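Local coordinates for YkuI protein (Bacillus subtilis, PDB 2BAS), which binds the second messenger cyclic di-GMP and probably acts as a cyclic-di-GMP-specific phosphodiesterase of the EAL family, at residues A[47-52]-A[248-253]; A[73-78]-A[87-92]; A[388-393]-A[402-407]. All coordinates share one frame; numbering follows the deposited sequence.

Overall arrangement
Interactions 1 and 2 both lie in the EAL domain, and along the chain interaction 2 is nested inside the loop that interaction 1 closes. Their centres are 30 Å apart. Interaction 1 joins the end of strand 38-47 and the turn after it to strand 249-252 of the EAL barrel. Interaction 2 packs helix 72-75 on helix 82-100. Interaction 3 is a hairpin in the C-terminal domain, 32 Å from interaction 1 and 53 Å from interaction 2, centre to centre. Interactions 1 and 3 both touch the second subunit. Gln253 of segment 248-253 is hydrogen-bonded to Glu57, in the Glu-Val-Leu sequence that probably corresponds to the EAL signature, so interaction 1 leads toward the likely active site.

Interaction 1. Residues A[47-52]-A[248-253]; sequences SAEEQK and GGRYFQ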
loop_
_atom_site.group_PDB
_atom_site.type_symbol
_atom_site.label_atom_id
_atom_site.label_comp_id
_atom_site.label_asym_id
_atom_site.label_seq_id
_atom_site.Cartn_x
_atom_site.Cartn_y
_atom_site.Cartn_z
ATOM N N SER A 47 -11.674 -21.111 -6.366
ATOM C CA SER A 47 -12.304 -19.887 -6.851
ATOM C C SER A 47 -13.093 -19.229 -5.733
ATOM O O SER A 47 -13.630 -19.919 -4.863
ATOM C CB SER A 47 -13.282 -20.252 -7.976
ATOM O OG SER A 47 -13.545 -19.162 -8.842
ATOM N N ALA A 48 -13.180 -17.901 -5.759
ATOM C CA ALA A 48 -13.993 -17.188 -4.781
ATOM C C ALA A 48 -15.417 -16.971 -5.283
ATOM O O ALA A 48 -16.364 -17.069 -4.500
ATOM C CB ALA A 48 -13.356 -15.868 -4.412
ATOM N N GLU A 49 -15.560 -16.692 -6.583
ATOM C CA GLU A 49 -16.864 -16.399 -7.199
ATOM C C GLU A 49 -17.778 -17.622 -7.169
ATOM O O GLU A 49 -18.830 -17.599 -6.526
ATOM C CB GLU A 49 -16.714 -15.879 -8.631
ATOM C CG GLU A 49 -15.571 -14.920 -8.858
ATOM C CD GLU A 49 -14.462 -15.552 -9.664
ATOM O OE1 GLU A 49 -14.763 -16.018 -10.787
ATOM O OE2 GLU A 49 -13.305 -15.579 -9.188
ATOM N N GLU A 50 -17.385 -18.665 -7.901
ATOM C CA GLU A 50 -17.941 -20.002 -7.715
ATOM C C GLU A 50 -17.055 -20.515 -6.598
ATOM O O GLU A 50 -16.012 -19.917 -6.332
ATOM C CB GLU A 50 -17.735 -20.880 -8.955
ATOM C CG GLU A 50 -18.431 -20.412 -10.239
ATOM C CD GLU A 50 -17.593 -19.461 -11.085
ATOM O OE1 GLU A 50 -16.387 -19.293 -10.799
ATOM O OE2 GLU A 50 -18.141 -18.887 -12.051
ATOM N N GLN A 51 -17.429 -21.593 -5.924
ATOM C CA GLN A 51 -16.515 -22.110 -4.915
ATOM C C GLN A 51 -15.894 -23.384 -5.467
ATOM O O GLN A 51 -16.065 -24.459 -4.889
ATOM C CB GLN A 51 -17.193 -22.361 -3.558
ATOM C CG GLN A 51 -18.546 -21.711 -3.321
ATOM C CD GLN A 51 -18.575 -20.213 -3.540
ATOM O OE1 GLN A 51 -17.722 -19.475 -3.046
ATOM N NE2 GLN A 51 -19.578 -19.755 -4.278
ATOM N N LYS A 52 -15.180 -23.254 -6.590
ATOM C CA LYS A 52 -14.647 -24.418 -7.312
ATOM C C LYS A 52 -13.161 -24.374 -7.662
ATOM O O LYS A 52 -12.511 -23.327 -7.559
ATOM C CB LYS A 52 -15.451 -24.675 -8.589
ATOM C CG LYS A 52 -15.178 -23.705 -9.738
ATOM C CD LYS A 52 -15.574 -24.355 -11.065
ATOM C CE LYS A 52 -15.788 -23.331 -12.172
ATOM N NZ LYS A 52 -16.377 -23.983 -13.376
ATOM N N GLY A 248 -9.674 -9.196 0.118
ATOM C CA GLY A 248 -9.575 -9.233 -1.342
ATOM C C GLY A 248 -9.089 -10.513 -2.000
ATOM O O GLY A 248 -8.803 -10.512 -3.195
ATOM N N GLY A 249 -9.005 -11.602 -1.240
ATOM C CA GLY A 249 -8.562 -12.893 -1.780
ATOM C C GLY A 249 -9.446 -13.446 -2.881
ATOM O O GLY A 249 -10.632 -13.698 -2.666
ATOM N N ARG A 250 -8.880 -13.635 -4.066
ATOM C CA ARG A 250 -9.649 -14.184 -5.179
ATOM C C ARG A 250 -9.499 -15.702 -5.322
ATOM O O ARG A 250 -10.414 -16.377 -5.792
ATOM C CB ARG A 250 -9.301 -13.489 -6.491
ATOM C CG ARG A 250 -10.256 -13.861 -7.600
ATOM C CD ARG A 250 -9.989 -13.103 -8.866
ATOM N NE ARG A 250 -11.070 -13.329 -9.819
ATOM C CZ ARG A 250 -11.226 -12.663 -10.957
ATOM N NH1 ARG A 250 -10.364 -11.711 -11.303
ATOM N NH2 ARG A 250 -12.250 -12.948 -11.746
ATOM N N TYR A 251 -8.339 -16.226 -4.932
ATOM C CA TYR A 251 -8.074 -17.666 -4.973
ATOM C C TYR A 251 -7.480 -18.127 -3.650
ATOM O O TYR A 251 -6.822 -17.344 -2.965
ATOM C CB TYR A 251 -7.133 -18.017 -6.121
ATOM C CG TYR A 251 -7.624 -17.582 -7.486
ATOM C CD1 TYR A 251 -7.067 -16.477 -8.135
ATOM C CD2 TYR A 251 -8.651 -18.275 -8.127
ATOM C CE1 TYR A 251 -7.514 -16.088 -9.400
ATOM C CE2 TYR A 251 -9.105 -17.894 -9.383
ATOM C CZ TYR A 251 -8.537 -16.805 -10.014
ATOM O OH TYR A 251 -9.001 -16.443 -11.259
ATOM N N PHE A 252 -7.712 -19.392 -3.301
ATOM C CA PHE A 252 -7.303 -19.933 -2.007
ATOM C C PHE A 252 -6.687 -21.329 -2.120
ATOM O O PHE A 252 -7.132 -22.152 -2.924
ATOM C CB PHE A 252 -8.506 -20.013 -1.069
ATOM C CG PHE A 252 -9.368 -18.779 -1.048
ATOM C CD1 PHE A 252 -10.497 -18.689 -1.865
ATOM C CD2 PHE A 252 -9.084 -17.724 -0.187
ATOM C CE1 PHE A 252 -11.309 -17.556 -1.836
ATOM C CE2 PHE A 252 -9.902 -16.580 -0.150
ATOM C CZ PHE A 252 -11.005 -16.495 -0.973
ATOM N N GLN A 253 -5.700 -21.606 -1.271
ATOM C CA GLN A 253 -4.978 -22.876 -1.286
ATOM C C GLN A 253 -4.440 -23.227 0.100
ATOM O O GLN A 253 -3.921 -22.355 0.797
ATOM C CB GLN A 253 -3.812 -22.763 -2.266
ATOM C CG GLN A 253 -2.986 -24.022 -2.474
ATOM C CD GLN A 253 -1.783 -23.764 -3.353
ATOM O OE1 GLN A 253 -1.628 -22.675 -3.903
ATOM N NE2 GLN A 253 -0.922 -24.766 -3.495
HETATM O O HOH W 1 -12.171 -17.722 -11.510
#
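Ala48 presses its methyl group against strand 249-252. Its CB lies 3.3 Å from Arg250 O and 3.7 Å from Phe252 CE1. This is the tight part of the contact. Beside it, Ser47 pairs with Tyr251 as an antiparallel, non-hydrogen-bonded pair, and Ser47 CA approaches Tyr251 CD2 at 4.2 Å. The pairing belongs to the EAL barrel, a variant of the TIM barrel. Strand 38-47 runs antiparallel to both of its neighbours there. The Phe252 ring reaches Ala48 because its CG stands anti to the carbonyl carbon (chi1 -46°). Leu241 and Ala244 of helix 238-246 also pack on this ring.

The other side is polar and less closely packed. Arg250 and Tyr251 are partly exposed there, although Glu49 itself is buried against the second subunit. Arg250 NE donates to Glu49 OE2 at 3.2 Å, and the N-H points almost straight at the oxygen (177°). The oxygen lies in the guanidinium plane, but it is met from well above the plane of its own carboxylate. A water is bound by Glu49 OE1 and more weakly by Tyr251 OH. Lys366 of the second subunit forms a salt bridge with Glu49 OE1.

Two cations around one carboxylate would probably stabilise its ionised form. Arg250 fixes the turn to its own strand, and Lys366 of the second subunit links it across the dimer interface.

Interaction 2. Residues A[73-78]-A[87-92]; sequences PFFLDA and EVDNRI
The rings of Phe74 and Phe75 both meet Val88, where the short helix 72-75 packs on helix 82-100 of the EAL domain. The valine divides its methyl groups between them. CG2 lies 3.8 Å from Phe74 CE2, and CG1 lies 3.9 Å from Phe75 CZ. The two rings leave the backbone differently. Phe74 holds CG anti to its own N (chi1 166°), whereas Phe75 holds CG anti to its carbonyl carbon (chi1 -71°). This brings Phe74 CD2 over the centre of one Phe75 face, 4.1 Å above the plane.

Phe75 points its far end at helix 82-100. Asp89 N lies at the ring edge, and the carboxylate of Asp89 is turned 81° from the ring. It is Asp89 CB that touches Phe75 CE2, at 4.1 Å. The acid end serves another partner, since OD2 is hydrogen-bonded to Gln113. Replacing Phe75 by alanine removes the ring, which is likely to open a gap beside Val88 and Ile92 and take from Phe74 the face it lies over.

Helix 28-33 covers the same cluster, through Ile31 on Phe74 and Leu32 on Val88. Ile92 CD1 comes to the ring edge of Phe75, 4.1 Å from CZ.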
loop_
_atom_site.group_PDB
_atom_site.type_symbol
_atom_site.label_atom_id
_atom_site.label_comp_id
_atom_site.label_asym_id
_atom_site.label_seq_id
_atom_site.Cartn_x
_atom_site.Cartn_y
_atom_site.Cartn_z
ATOM N N PRO A 73 13.537 -30.597 -0.216
ATOM C CA PRO A 73 14.882 -30.685 0.373
ATOM C C PRO A 73 15.987 -31.021 -0.643
ATOM O O PRO A 73 17.162 -31.137 -0.270
ATOM C CB PRO A 73 14.746 -31.823 1.391
ATOM C CG PRO A 73 13.293 -31.889 1.708
ATOM C CD PRO A 73 12.585 -31.510 0.445
ATOM N N PHE A 74 15.608 -31.169 -1.911
ATOM C CA PHE A 74 16.535 -31.509 -2.991
ATOM C C PHE A 74 16.750 -30.309 -3.930
ATOM O O PHE A 74 17.890 -29.992 -4.289
ATOM C CB PHE A 74 16.019 -32.754 -3.728
ATOM C CG PHE A 74 16.681 -33.018 -5.044
ATOM C CD1 PHE A 74 17.878 -33.718 -5.109
ATOM C CD2 PHE A 74 16.089 -32.590 -6.227
ATOM C CE1 PHE A 74 18.490 -33.971 -6.328
ATOM C CE2 PHE A 74 16.695 -32.840 -7.455
ATOM C CZ PHE A 74 17.898 -33.532 -7.504
ATOM N N PHE A 75 15.659 -29.640 -4.309
ATOM C CA PHE A 75 15.722 -28.435 -5.134
ATOM C C PHE A 75 16.326 -27.251 -4.391
ATOM O O PHE A 75 16.732 -26.278 -5.019
ATOM C CB PHE A 75 14.339 -28.060 -5.677
ATOM C CG PHE A 75 13.835 -28.995 -6.738
ATOM C CD1 PHE A 75 12.692 -29.765 -6.521
ATOM C CD2 PHE A 75 14.517 -29.124 -7.954
ATOM C CE1 PHE A 75 12.226 -30.631 -7.504
ATOM C CE2 PHE A 75 14.068 -29.995 -8.931
ATOM C CZ PHE A 75 12.918 -30.749 -8.712
ATOM N N LEU A 76 16.373 -27.342 -3.061
ATOM C CA LEU A 76 16.975 -26.309 -2.218
ATOM C C LEU A 76 18.476 -26.501 -2.048
ATOM O O LEU A 76 19.213 -25.527 -1.884
ATOM C CB LEU A 76 16.343 -26.289 -0.821
ATOM C CG LEU A 76 14.904 -25.838 -0.555
ATOM C CD1 LEU A 76 14.621 -25.959 0.940
ATOM C CD2 LEU A 76 14.653 -24.414 -1.035
ATOM N N ASP A 77 18.919 -27.757 -2.065
ATOM C CA ASP A 77 20.326 -28.094 -1.821
ATOM C C ASP A 77 21.276 -27.312 -2.738
ATOM O O ASP A 77 21.048 -27.202 -3.947
ATOM C CB ASP A 77 20.541 -29.598 -1.962
ATOM C CG ASP A 77 21.821 -30.074 -1.307
ATOM O OD1 ASP A 77 22.831 -29.337 -1.327
ATOM O OD2 ASP A 77 21.816 -31.201 -0.777
ATOM N N ALA A 78 22.337 -26.772 -2.147
ATOM C CA ALA A 78 23.235 -25.865 -2.856
ATOM C C ALA A 78 24.380 -26.568 -3.589
ATOM O O ALA A 78 24.916 -26.035 -4.568
ATOM C CB ALA A 78 23.770 -24.812 -1.896
ATOM N N GLU A 87 17.195 -31.911 -14.742
ATOM C CA GLU A 87 16.828 -33.272 -15.154
ATOM C C GLU A 87 15.601 -33.817 -14.402
ATOM O O GLU A 87 14.717 -34.439 -14.997
ATOM C CB GLU A 87 18.013 -34.232 -14.991
ATOM C CG GLU A 87 17.786 -35.625 -15.594
ATOM C CD GLU A 87 18.996 -36.546 -15.469
ATOM O OE1 GLU A 87 18.877 -37.737 -15.841
ATOM O OE2 GLU A 87 20.068 -36.090 -15.011
ATOM N N VAL A 88 15.566 -33.594 -13.097
ATOM C CA VAL A 88 14.451 -34.029 -12.279
ATOM C C VAL A 88 13.222 -33.159 -12.575
ATOM O O VAL A 88 12.133 -33.673 -12.818
ATOM C CB VAL A 88 14.819 -33.996 -10.779
ATOM C CG1 VAL A 88 13.618 -34.364 -9.906
ATOM C CG2 VAL A 88 15.982 -34.937 -10.502
ATOM N N ASP A 89 13.413 -31.845 -12.571
ATOM C CA ASP A 89 12.332 -30.899 -12.833
ATOM C C ASP A 89 11.603 -31.201 -14.140
ATOM O O ASP A 89 10.376 -31.259 -14.170
ATOM C CB ASP A 89 12.879 -29.475 -12.846
ATOM C CG ASP A 89 11.791 -28.426 -12.826
ATOM O OD1 ASP A 89 10.858 -28.532 -11.981
ATOM O OD2 ASP A 89 11.888 -27.484 -13.656
ATOM N N ASN A 90 12.363 -31.421 -15.207
ATOM C CA ASN A 90 11.804 -31.786 -16.507
ATOM C C ASN A 90 10.950 -33.063 -16.491
ATOM O O ASN A 90 9.901 -33.124 -17.135
ATOM C CB ASN A 90 12.905 -31.857 -17.578
ATOM C CG ASN A 90 13.447 -30.467 -17.969
ATOM O OD1 ASN A 90 12.777 -29.445 -17.799
ATOM N ND2 ASN A 90 14.662 -30.438 -18.502
ATOM N N ARG A 91 11.383 -34.074 -15.747
ATOM C CA ARG A 91 10.603 -35.299 -15.642
ATOM C C ARG A 91 9.243 -34.998 -15.008
ATOM O O ARG A 91 8.200 -35.335 -15.571
ATOM C CB ARG A 91 11.367 -36.392 -14.878
ATOM C CG ARG A 91 10.690 -37.778 -14.869
ATOM C CD ARG A 91 10.725 -38.457 -16.236
ATOM N NE ARG A 91 12.066 -38.935 -16.549
ATOM C CZ ARG A 91 12.487 -40.183 -16.353
ATOM N NH1 ARG A 91 13.733 -40.517 -16.665
ATOM N NH2 ARG A 91 11.671 -41.099 -15.850
ATOM N N ILE A 92 9.254 -34.331 -13.862
ATOM C CA ILE A 92 8.013 -33.982 -13.175
ATOM C C ILE A 92 7.043 -33.191 -14.057
ATOM O O ILE A 92 5.887 -33.585 -14.190
ATOM C CB ILE A 92 8.284 -33.185 -11.888
ATOM C CG1 ILE A 92 9.101 -34.017 -10.905
ATOM C CG2 ILE A 92 6.973 -32.724 -11.240
ATOM C CD1 ILE A 92 9.749 -33.157 -9.824
#

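Interaction 3. Residues A[388-393]-A[402-407]; sequences FFSDLY and IRTFSY
The β-hairpin of strands 388-394 and 401-409 pairs Phe388 with Ser406, Phe389 with Phe405 and Tyr393 with Ile402. Ser406 N donates to Phe388 O at 3.1 Å. Between Phe389 and Tyr393 the first strand holds one residue more, so the register shifts by one. Ser390 bonds across the start of the break. Its N donates to Thr404 O at 2.8 Å, but Thr404 N returns its bond to Ser390 OG at 3.0 Å, nearly straight (177°). The hydroxyl is placed for this between its own N and carbonyl carbon (chi1 75°), and it also donates to Asp391 O. Ser390 O instead receives Arg403 NE at 3.2 Å, in the carbonyl plane. Leu392 CG rests over one face of the Arg403 guanidinium, 3.6 Å from NH1.

The hairpin forms one edge of a six-stranded antiparallel sheet, within this chain, whose strand order is consistent with a PAS-like fold. Helix 271-311 covers the face with Phe389 and Phe405, where Phe299 meets both rings. The Phe389 and Phe405 rings stand at 81° to each other, centroids 5.6 Å apart.

On the opposite face, Ile402 CG1 makes a CH-pi contact over the Tyr393 ring, 4.2 Å from its centroid. Arg371 is hydrogen-bonded to Tyr393 OH and Asp418 to Thr404 OG1.

Asp391 CB points away from strand 401-409, and its carboxylate forms salt bridges with Arg224 and Lys225 of the second subunit.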
loop_
_atom_site.group_PDB
_atom_site.type_symbol
_atom_site.label_atom_id
_atom_site.label_comp_id
_atom_site.label_asym_id
_atom_site.label_seq_id
_atom_site.Cartn_x
_atom_site.Cartn_y
_atom_site.Cartn_z
ATOM N N PHE A 388 -18.921 12.474 9.796
ATOM C CA PHE A 388 -18.539 11.037 9.749
ATOM C C PHE A 388 -17.148 10.696 10.291
ATOM O O PHE A 388 -16.250 11.543 10.318
ATOM C CB PHE A 388 -18.654 10.484 8.335
ATOM C CG PHE A 388 -17.892 11.277 7.317
ATOM C CD1 PHE A 388 -16.511 11.161 7.218
ATOM C CD2 PHE A 388 -18.561 12.143 6.454
ATOM C CE1 PHE A 388 -15.806 11.900 6.282
ATOM C CE2 PHE A 388 -17.870 12.879 5.513
ATOM C CZ PHE A 388 -16.494 12.765 5.421
ATOM N N PHE A 389 -16.988 9.431 10.697
ATOM C CA PHE A 389 -15.748 8.912 11.247
ATOM C C PHE A 389 -14.749 8.586 10.163
ATOM O O PHE A 389 -15.095 7.985 9.144
ATOM C CB PHE A 389 -15.988 7.575 11.975
ATOM C CG PHE A 389 -16.573 7.693 13.351
ATOM C CD1 PHE A 389 -16.406 8.833 14.114
ATOM C CD2 PHE A 389 -17.227 6.609 13.915
ATOM C CE1 PHE A 389 -16.941 8.921 15.397
ATOM C CE2 PHE A 389 -17.758 6.683 15.209
ATOM C CZ PHE A 389 -17.618 7.847 15.947
ATOM N N SER A 390 -13.489 8.900 10.409
ATOM C CA SER A 390 -12.432 8.376 9.560
ATOM C C SER A 390 -12.250 6.919 9.953
ATOM O O SER A 390 -12.852 6.450 10.927
ATOM C CB SER A 390 -11.129 9.128 9.811
ATOM O OG SER A 390 -10.537 8.729 11.032
ATOM N N ASP A 391 -11.422 6.200 9.207
ATOM C CA ASP A 391 -10.996 4.864 9.611
ATOM C C ASP A 391 -9.869 4.976 10.644
ATOM O O ASP A 391 -9.430 6.079 10.952
ATOM C CB ASP A 391 -10.529 4.049 8.402
ATOM C CG ASP A 391 -9.461 4.753 7.594
ATOM O OD1 ASP A 391 -9.622 5.963 7.281
ATOM O OD2 ASP A 391 -8.483 4.086 7.227
ATOM N N LEU A 392 -9.436 3.839 11.194
ATOM C CA LEU A 392 -8.352 3.788 12.167
ATOM C C LEU A 392 -7.037 4.171 11.529
ATOM O O LEU A 392 -6.598 3.552 10.547
ATOM C CB LEU A 392 -8.206 2.382 12.738
ATOM C CG LEU A 392 -9.349 1.909 13.637
ATOM C CD1 LEU A 392 -9.401 0.373 13.701
ATOM C CD2 LEU A 392 -9.267 2.562 15.021
ATOM N N TYR A 393 -6.402 5.183 12.096
ATOM C CA TYR A 393 -5.065 5.567 11.684
ATOM C C TYR A 393 -4.246 6.036 12.890
ATOM O O TYR A 393 -4.792 6.303 13.959
ATOM C CB TYR A 393 -5.144 6.621 10.597
ATOM C CG TYR A 393 -5.523 7.995 11.079
ATOM C CD1 TYR A 393 -4.538 8.962 11.320
ATOM C CD2 TYR A 393 -6.856 8.343 11.268
ATOM C CE1 TYR A 393 -4.872 10.242 11.753
ATOM C CE2 TYR A 393 -7.205 9.637 11.693
ATOM C CZ TYR A 393 -6.202 10.572 11.935
ATOM O OH TYR A 393 -6.517 11.835 12.369
ATOM N N ILE A 402 -6.082 6.151 16.511
ATOM C CA ILE A 402 -7.242 6.999 16.752
ATOM C C ILE A 402 -8.268 6.964 15.582
ATOM O O ILE A 402 -8.089 6.273 14.566
ATOM C CB ILE A 402 -6.789 8.472 16.964
ATOM C CG1 ILE A 402 -6.052 8.995 15.721
ATOM C CG2 ILE A 402 -5.854 8.582 18.188
ATOM C CD1 ILE A 402 -6.193 10.496 15.498
ATOM N N ARG A 403 -9.339 7.722 15.747
ATOM C CA ARG A 403 -10.278 8.042 14.675
ATOM C C ARG A 403 -10.598 9.521 14.808
ATOM O O ARG A 403 -10.641 10.041 15.921
ATOM C CB ARG A 403 -11.555 7.207 14.781
ATOM C CG ARG A 403 -11.474 5.808 14.148
ATOM C CD ARG A 403 -12.800 5.032 14.319
ATOM N NE ARG A 403 -13.130 4.202 13.156
ATOM C CZ ARG A 403 -13.170 2.876 13.162
ATOM N NH1 ARG A 403 -12.896 2.211 14.260
ATOM N NH2 ARG A 403 -13.490 2.209 12.070
ATOM N N THR A 404 -10.785 10.191 13.678
ATOM C CA THR A 404 -11.137 11.614 13.611
ATOM C C THR A 404 -12.573 11.694 13.132
ATOM O O THR A 404 -12.957 10.959 12.221
ATOM C CB THR A 404 -10.273 12.371 12.566
ATOM O OG1 THR A 404 -8.890 12.331 12.935
ATOM C CG2 THR A 404 -10.722 13.860 12.403
ATOM N N PHE A 405 -13.358 12.587 13.736
ATOM C CA PHE A 405 -14.729 12.848 13.301
ATOM C C PHE A 405 -14.849 14.234 12.645
ATOM O O PHE A 405 -14.512 15.232 13.279
ATOM C CB PHE A 405 -15.703 12.734 14.468
ATOM C CG PHE A 405 -17.125 12.917 14.066
ATOM C CD1 PHE A 405 -17.871 11.837 13.590
ATOM C CD2 PHE A 405 -17.722 14.175 14.121
ATOM C CE1 PHE A 405 -19.189 12.004 13.198
ATOM C CE2 PHE A 405 -19.054 14.347 13.724
ATOM C CZ PHE A 405 -19.782 13.265 13.260
ATOM N N SER A 406 -15.335 14.267 11.399
ATOM C CA SER A 406 -15.469 15.486 10.574
ATOM C C SER A 406 -16.899 15.984 10.514
ATOM O O SER A 406 -17.791 15.238 10.130
ATOM C CB SER A 406 -15.078 15.196 9.127
ATOM O OG SER A 406 -13.785 14.673 9.060
ATOM N N TYR A 407 -17.098 17.258 10.826
ATOM C CA TYR A 407 -18.427 17.835 10.902
ATOM C C TYR A 407 -18.507 19.131 10.090
ATOM O O TYR A 407 -17.650 19.998 10.243
ATOM C CB TYR A 407 -18.774 18.094 12.366
ATOM C CG TYR A 407 -20.128 18.705 12.580
ATOM C CD1 TYR A 407 -21.251 17.904 12.751
ATOM C CD2 TYR A 407 -20.298 20.086 12.622
ATOM C CE1 TYR A 407 -22.503 18.457 12.951
ATOM C CE2 TYR A 407 -21.565 20.657 12.832
ATOM C CZ TYR A 407 -22.651 19.836 12.989
ATOM O OH TYR A 407 -23.902 20.374 13.190
#